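Local coordinates for protein phosphodiesterase (Salpingoeca rosetta, PDB 7CJ3) that belongs to the bacteriorhodopsin-like family of membrane proteins and holds a covalently bound retinal among its transmembrane helices, consistent with a light-sensing role, at residues Gly63-Ser66 with Val67-Phe71; Ile104-Leu107 with Ser108-Thr111; Ala260-Ala263 with Ala264-Leu268. All coordinates share one frame; numbering follows the deposited sequence.

Interaction 1. Residues Gly63-Ser66 with Val67-Phe71; sequences GATS and VAFAF. With OLC ((2R)-2,3-dihydroxypropyl (9Z)-octadec-9-enoate), chain D; OLC ((2R)-2,3-dihydroxypropyl (9Z)-octadec-9-enoate), chain L.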
# COMPACT_ATOMS: atom_id res chain seq x y z
N GLY B 63 6.73 2.47 -9.89
CA GLY B 63 5.55 3.34 -9.78
C GLY B 63 4.66 2.87 -8.66
O GLY B 63 4.40 3.64 -7.72
N ALA B 64 4.25 1.60 -8.71
CA ALA B 64 3.28 1.00 -7.77
C ALA B 64 3.84 1.07 -6.36
O ALA B 64 3.08 1.44 -5.42
CB ALA B 64 3.01 -0.42 -8.15
N THR B 65 5.11 0.70 -6.19
CA THR B 65 5.77 0.69 -4.87
C THR B 65 5.73 2.11 -4.32
O THR B 65 5.50 2.30 -3.08
CB THR B 65 7.20 0.18 -4.99
OG1 THR B 65 7.16 -1.02 -5.74
CG2 THR B 65 7.84 -0.10 -3.65
N SER B 66 5.90 3.07 -5.23
CA SER B 66 6.06 4.50 -4.84
C SER B 66 4.75 4.98 -4.23
O SER B 66 4.78 5.52 -3.10
CB SER B 66 6.51 5.38 -5.95
OG SER B 66 6.95 6.59 -5.37
N VAL B 67 3.66 4.73 -4.95
CA VAL B 67 2.30 5.11 -4.48
C VAL B 67 2.08 4.46 -3.10
O VAL B 67 1.61 5.18 -2.17
CB VAL B 67 1.24 4.69 -5.51
CG1 VAL B 67 -0.17 4.91 -4.97
CG2 VAL B 67 1.43 5.41 -6.83
N ALA B 68 2.46 3.19 -2.95
CA ALA B 68 2.23 2.44 -1.70
C ALA B 68 2.91 3.17 -0.54
O ALA B 68 2.25 3.49 0.46
CB ALA B 68 2.71 1.03 -1.84
N PHE B 69 4.21 3.44 -0.65
CA PHE B 69 4.94 4.20 0.40
C PHE B 69 4.35 5.60 0.66
O PHE B 69 4.30 6.04 1.80
CB PHE B 69 6.41 4.30 0.01
CG PHE B 69 7.19 3.08 0.40
CD1 PHE B 69 7.44 2.81 1.73
CD2 PHE B 69 7.66 2.20 -0.56
CE1 PHE B 69 8.18 1.69 2.09
CE2 PHE B 69 8.40 1.10 -0.20
CZ PHE B 69 8.68 0.86 1.12
N ALA B 70 3.90 6.30 -0.37
CA ALA B 70 3.21 7.60 -0.19
C ALA B 70 2.08 7.43 0.84
O ALA B 70 2.10 8.18 1.85
CB ALA B 70 2.71 8.12 -1.52
N PHE B 71 1.16 6.48 0.62
CA PHE B 71 0.03 6.16 1.55
C PHE B 71 0.57 5.69 2.90
O PHE B 71 -0.03 6.09 3.93
CB PHE B 71 -0.95 5.16 0.93
CG PHE B 71 -1.91 5.80 -0.05
CD1 PHE B 71 -2.99 6.54 0.39
CD2 PHE B 71 -1.68 5.73 -1.41
CE1 PHE B 71 -3.82 7.19 -0.51
CE2 PHE B 71 -2.51 6.38 -2.31
CZ PHE B 71 -3.58 7.10 -1.86
C18 OLC D . -0.95 1.53 -3.85
C10 OLC D . 1.68 2.66 -11.71
C9 OLC D . 2.20 3.83 -12.11
C17 OLC D . -0.90 0.47 -4.91
C11 OLC D . 0.47 2.51 -10.81
C8 OLC D . 3.38 3.76 -13.06
C16 OLC D . -0.63 1.06 -6.28
C12 OLC D . -0.27 1.17 -11.07
C7 OLC D . 2.98 3.04 -14.38
C15 OLC D . -1.32 0.29 -7.40
C13 OLC D . -0.49 0.34 -9.82
C6 OLC D . 3.83 3.44 -15.61
C14 OLC D . -1.27 1.02 -8.72
C5 OLC D . 3.92 2.37 -16.72
C18 OLC L . 2.31 -3.37 -1.37
C10 OLC L . 5.41 -6.29 -7.64
C9 OLC L . 4.70 -7.43 -7.70
C17 OLC L . 3.34 -2.70 -2.27
C11 OLC L . 4.81 -4.91 -7.62
C8 OLC L . 3.19 -7.35 -7.73
C24 OLC L . 4.39 -10.90 -18.99
C16 OLC L . 2.68 -2.39 -3.55
C12 OLC L . 5.47 -4.24 -6.48
C7 OLC L . 2.60 -8.72 -7.63
C15 OLC L . 2.43 -3.70 -4.30
C13 OLC L . 4.52 -3.43 -5.67
C6 OLC L . 3.11 -9.60 -8.76
C14 OLC L . 3.68 -4.38 -4.87
C5 OLC L . 2.80 -9.16 -10.17
C4 OLC L . 4.08 -9.23 -10.94
C3 OLC L . 3.80 -9.01 -12.42
C2 OLC L . 3.07 -10.16 -13.07
C21 OLC L . 3.93 -11.43 -16.66
C1 OLC L . 3.86 -10.57 -14.28
C22 OLC L . 3.84 -10.31 -17.67
O19 OLC L . 5.08 -10.48 -14.22
O25 OLC L . 4.90 -9.90 -19.89
O23 OLC L . 2.48 -9.75 -17.73
O20 OLC L . 3.18 -11.06 -15.50

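Interaction 2. Residues Ile104-Leu107 with Ser108-Thr111; sequences ISYL and SMAT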
# COMPACT_ATOMS: atom_id res chain seq x y z
N ILE B 104 10.08 8.47 -2.46
CA ILE B 104 10.73 9.30 -3.52
C ILE B 104 11.84 8.51 -4.23
O ILE B 104 12.04 8.80 -5.43
CB ILE B 104 11.24 10.66 -3.01
CG1 ILE B 104 12.28 10.50 -1.89
CG2 ILE B 104 10.07 11.53 -2.60
CD1 ILE B 104 12.77 11.82 -1.27
N SER B 105 12.53 7.58 -3.55
CA SER B 105 13.59 6.79 -4.23
C SER B 105 12.89 5.97 -5.32
O SER B 105 13.37 5.94 -6.48
CB SER B 105 14.43 5.94 -3.32
OG SER B 105 14.37 6.42 -1.99
N TYR B 106 11.75 5.38 -5.00
CA TYR B 106 11.04 4.51 -5.96
C TYR B 106 10.43 5.37 -7.08
O TYR B 106 10.53 4.93 -8.24
CB TYR B 106 10.08 3.59 -5.21
CG TYR B 106 10.74 2.34 -4.68
CD1 TYR B 106 11.14 1.32 -5.53
CD2 TYR B 106 10.95 2.17 -3.31
CE1 TYR B 106 11.73 0.16 -5.04
CE2 TYR B 106 11.55 1.01 -2.82
CZ TYR B 106 11.94 -0.01 -3.68
OH TYR B 106 12.55 -1.14 -3.19
N LEU B 107 9.89 6.56 -6.77
CA LEU B 107 9.36 7.52 -7.79
C LEU B 107 10.46 7.82 -8.81
O LEU B 107 10.16 7.78 -10.01
CB LEU B 107 8.87 8.81 -7.12
CG LEU B 107 8.37 9.90 -8.07
CD1 LEU B 107 7.29 9.40 -9.01
CD2 LEU B 107 7.78 11.08 -7.32
N SER B 108 11.66 8.09 -8.31
CA SER B 108 12.90 8.40 -9.07
C SER B 108 13.23 7.29 -10.07
O SER B 108 13.40 7.57 -11.28
CB SER B 108 14.03 8.63 -8.08
OG SER B 108 13.79 9.80 -7.32
N MET B 109 13.26 6.05 -9.58
CA MET B 109 13.57 4.83 -10.36
C MET B 109 12.58 4.64 -11.52
O MET B 109 13.04 4.28 -12.64
CB MET B 109 13.62 3.62 -9.43
CG MET B 109 14.91 3.65 -8.55
SD MET B 109 15.06 2.32 -7.38
CE MET B 109 14.99 0.89 -8.42
N ALA B 110 11.30 4.94 -11.30
CA ALA B 110 10.21 4.82 -12.31
C ALA B 110 10.29 5.91 -13.39
O ALA B 110 9.91 5.60 -14.52
CB ALA B 110 8.86 4.85 -11.61
N THR B 111 10.69 7.15 -13.03
CA THR B 111 10.46 8.40 -13.84
C THR B 111 11.75 8.99 -14.41
O THR B 111 11.64 9.71 -15.41
CB THR B 111 9.78 9.54 -13.05
OG1 THR B 111 10.41 9.76 -11.78
CG2 THR B 111 8.29 9.31 -12.86

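Interaction 3. Residues Ala260-Ala263 with Ala264-Leu268; sequences ADYA and AKVGL. With RET (retinal), chain K; OLC ((2R)-2,3-dihydroxypropyl (9Z)-octadec-9-enoate), chain L.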
# COMPACT_ATOMS: atom_id res chain seq x y z
N ALA B 260 9.05 -6.94 -0.64
CA ALA B 260 9.92 -7.05 0.56
C ALA B 260 10.18 -5.67 1.17
O ALA B 260 9.96 -5.48 2.41
CB ALA B 260 11.24 -7.67 0.18
N ASP B 261 10.65 -4.73 0.35
CA ASP B 261 10.98 -3.37 0.83
C ASP B 261 9.75 -2.81 1.56
O ASP B 261 9.88 -2.45 2.74
CB ASP B 261 11.39 -2.45 -0.32
CG ASP B 261 12.25 -1.29 0.14
OD1 ASP B 261 12.33 -1.05 1.36
OD2 ASP B 261 12.86 -0.64 -0.73
N TYR B 262 8.61 -2.80 0.87
CA TYR B 262 7.32 -2.29 1.39
C TYR B 262 6.97 -3.04 2.67
O TYR B 262 6.69 -2.37 3.70
CB TYR B 262 6.22 -2.43 0.34
CG TYR B 262 4.91 -1.89 0.84
CD1 TYR B 262 4.72 -0.53 1.04
CD2 TYR B 262 3.87 -2.74 1.18
CE1 TYR B 262 3.52 -0.04 1.53
CE2 TYR B 262 2.67 -2.26 1.66
CZ TYR B 262 2.50 -0.91 1.86
OH TYR B 262 1.32 -0.43 2.35
N ALA B 263 6.97 -4.38 2.61
CA ALA B 263 6.61 -5.27 3.73
C ALA B 263 7.48 -4.92 4.93
O ALA B 263 6.91 -4.66 6.00
CB ALA B 263 6.81 -6.71 3.33
N ALA B 264 8.81 -4.87 4.77
CA ALA B 264 9.76 -4.62 5.87
C ALA B 264 9.36 -3.36 6.63
O ALA B 264 9.36 -3.40 7.89
CB ALA B 264 11.17 -4.50 5.35
N LYS B 265 9.01 -2.30 5.91
CA LYS B 265 8.75 -0.96 6.49
C LYS B 265 7.33 -0.88 7.04
O LYS B 265 7.19 -0.50 8.22
CB LYS B 265 9.10 0.12 5.46
CG LYS B 265 10.56 -0.00 5.04
CD LYS B 265 11.11 1.21 4.37
CE LYS B 265 12.61 1.32 4.42
NZ LYS B 265 13.25 0.28 3.60
N VAL B 266 6.28 -1.20 6.28
CA VAL B 266 4.89 -0.93 6.76
C VAL B 266 4.52 -1.94 7.85
O VAL B 266 3.61 -1.65 8.66
CB VAL B 266 3.86 -0.97 5.63
CG1 VAL B 266 4.21 0.07 4.56
CG2 VAL B 266 3.75 -2.37 5.05
N GLY B 267 5.20 -3.09 7.84
CA GLY B 267 5.12 -4.07 8.93
C GLY B 267 5.35 -3.43 10.28
O GLY B 267 4.63 -3.80 11.20
N LEU B 268 6.32 -2.51 10.40
CA LEU B 268 6.70 -1.84 11.68
C LEU B 268 5.60 -0.86 12.10
O LEU B 268 5.32 -0.79 13.31
CB LEU B 268 8.02 -1.06 11.53
CG LEU B 268 9.31 -1.88 11.36
CD1 LEU B 268 10.52 -0.96 11.53
CD2 LEU B 268 9.39 -3.03 12.35
C1 RET K . 22.23 -7.64 0.32
C2 RET K . 23.55 -8.12 -0.26
C3 RET K . 23.81 -9.55 -0.09
C4 RET K . 23.75 -9.94 1.37
C5 RET K . 22.73 -9.20 2.20
C6 RET K . 21.93 -8.23 1.70
C7 RET K . 20.82 -7.73 2.53
C8 RET K . 19.97 -6.66 2.30
C9 RET K . 19.06 -6.04 3.21
C10 RET K . 18.27 -4.92 2.86
C11 RET K . 17.22 -4.33 3.58
C12 RET K . 16.36 -3.30 3.21
C13 RET K . 15.35 -2.71 3.99
C14 RET K . 14.64 -1.62 3.51
C15 RET K . 13.97 -0.61 4.32
C16 RET K . 22.37 -6.11 0.40
C17 RET K . 21.11 -7.99 -0.67
C18 RET K . 22.73 -9.68 3.63
C19 RET K . 18.87 -6.58 4.60
C20 RET K . 15.04 -3.32 5.32
C18 OLC L . 2.31 -3.37 -1.37
C10 OLC L . 5.41 -6.29 -7.64
C9 OLC L . 4.70 -7.43 -7.70
C17 OLC L . 3.34 -2.70 -2.27
C11 OLC L . 4.81 -4.91 -7.62
C8 OLC L . 3.19 -7.35 -7.73
C24 OLC L . 4.39 -10.90 -18.99
C16 OLC L . 2.68 -2.39 -3.55
C12 OLC L . 5.47 -4.24 -6.48
C7 OLC L . 2.60 -8.72 -7.63
C15 OLC L . 2.43 -3.70 -4.30
C13 OLC L . 4.52 -3.43 -5.67
C6 OLC L . 3.11 -9.60 -8.76
C14 OLC L . 3.68 -4.38 -4.87
C5 OLC L . 2.80 -9.16 -10.17
C4 OLC L . 4.08 -9.23 -10.94
C3 OLC L . 3.80 -9.01 -12.42
C2 OLC L . 3.07 -10.16 -13.07
C21 OLC L . 3.93 -11.43 -16.66
C1 OLC L . 3.86 -10.57 -14.28
C22 OLC L . 3.84 -10.31 -17.67
O19 OLC L . 5.08 -10.48 -14.22
O25 OLC L . 4.90 -9.90 -19.89
O23 OLC L . 2.48 -9.75 -17.73
O20 OLC L . 3.18 -11.06 -15.50

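Interaction 1. Residues Gly63-Ser66 with Val67-Phe71
A chi1 of -49° puts CG2 of Thr65 anti to its backbone N, and a chi1 of -83° brings the ring of Phe69 to the side of its own backbone N. The two side chains therefore lie side by side and point the same way. CG2 of Thr65 meets Phe69 CE2 at 3.7 Å. The carbonyl O of Thr65 approaches the same ring obliquely, 3.3 Å from Phe69 CD2. This O also accepts from Phe69 N at 3.0 Å, in a nearly straight bond (172°). Thr65 OG1 turns back along the helix and is hydrogen-bonded to Phe61 O.

The residues form consecutive turns of helix 58-81, a membrane helix of the bacteriorhodopsin-like fold. Four main-chain bonds link each residue of 63-66 to the residue four places on. The first joins Val67 N to Gly63 O at 3.1 Å.

Lipid covers another side of these turns. Val67 CG1 lies 3.6 Å from C18 of OLC in chain D, while its CG2 rests 3.6 Å from Gly63 O. Gly63 has no side chain, and C8 of the same lipid comes to 4.0 Å from Gly63 CA. A second OLC, of chain L, runs past the small methyl of Ala68, with its C17 at 3.8 Å from Ala68 CB. Ser66 packs on helix 86-111, where its OG is hydrogen-bonded to Cys103 O. At the dimer contact Ala64 packs on Ala64 of the second subunit, and the ring of Phe71 meets Tyr262 of that subunit edge-to-face.

Interaction 2. Residues Ile104-Leu107 with Ser108-Thr111
Met109 lies against Tyr106 and Ser105, one turn back on its helix. Its CB lies 3.6 Å from Tyr106 O. CG comes next and rests 3.4 Å from Ser105 O, the carbonyl that also accepts from Met109 N. From there the chain carries SD to the Tyr106 ring, 5.0 Å from the ring centroid. The sulfur sits obliquely, 35° off the ring normal. Its closest approach to the ring is to Tyr106 CD1, at 4.4 Å from Met109 SD. Tyr106 itself reaches further into the protein, where its OH makes a probable hydrogen bond to Asp261. Trp127 and Tyr62 also pack against Met109.

Two hydroxyls fold back on carbonyls one turn earlier. Ser108 OG donates to Ile104 O at 2.8 Å, and Ser108 N donates to the same oxygen at 3.0 Å. The two donors come from opposite faces of the carbonyl plane, so one residue grips this oxygen twice. Thr111 OG1 lies between its backbone N and carbonyl carbon and donates to Leu107 O at 2.7 Å. It approaches from above the carbonyl plane, 43° out of it. The main-chain bonds to Leu107 O from Ala110 N and Thr111 N are both weak, so the hydroxyl adds a third, shorter bond to this oxygen at the end of the helix. Beside it, CD1 of Leu107 meets CG2 of Thr111 at 4.0 Å. Both of these side chains are exposed.

Ser108 and Ile104 also border Trp32 of helix 17-41. Serine and threonine hydroxyls bonded to the carbonyl four residues back are a familiar feature of membrane helices. Here they accompany a Met-aromatic contact at the C-terminal end of helix 86-111.

Interaction 3. Residues Ala260-Ala263 with Ala264-Leu268
The ring of Tyr262 is packed on both faces. CG2 of Val266 lies over one, in a CH-pi contact 3.8 Å from the ring centroid and 22° off the normal, displaced toward the rim. The opposite face is covered by the tail of OLC from chain L, whose C17 is 3.6 Å from Tyr262 CG. With CG anti to the backbone N (chi1 -179°), the tyrosine crosses the helix surface to reach Val266 one turn on. Phe69 pairs with this ring edge-to-face.

The other flat group is the carboxylate of Asp261. Its OD1 forms a salt bridge with Lys265 NZ at 2.8 Å, and NZ meets it nearly along the C-O axis. The N-H is less well aligned, at 134°. OD2 is held by Tyr106. The lysine chain bends at chi4 to bring NZ to retinal. NZ is covalently bonded to retinal C15 at 1.4 Å, the lysine linkage characteristic of rhodopsins. OD1 of Asp261 also lies 3.2 Å from retinal C14, so the carboxylate borders both the linkage and the end of the polyene nearest the lysine. An acid at this place is consistent with a counterion of the linkage, as in related rhodopsins. Glu133 lies close by and makes a weak bond to NZ.

Val266 N donates to Tyr262 O at 2.9 Å, a straight bond, but Leu268 N bonds to Lys265 O, three residues back instead of four. On helix 250-277 the side chain of Lys265 packs against Thr137 and Leu141 of helix 128-149. Ala264 faces helix 219-233, and Val266 and Tyr262 face helix 58-81.

The three contacts come in series along the chain, each within a single helix: interaction 1 on helix 58-81, interaction 2 on helix 86-111 and interaction 3 on helix 250-277. Centre to centre, interaction 1 is about 10 Å from interaction 2 and about 12 Å from interaction 3. Interactions 2 and 3 are about 17 Å apart. Helix 58-81 packs against both others, through Ser66 and Leu107 on one side and Phe69 and Lys265 on the other. The hydroxyl of Tyr106 still reaches Asp261, a probable hydrogen bond, so interaction 2 borders the retinal site. Interactions 1 and 3 also share OLC of chain L and the dimer contact.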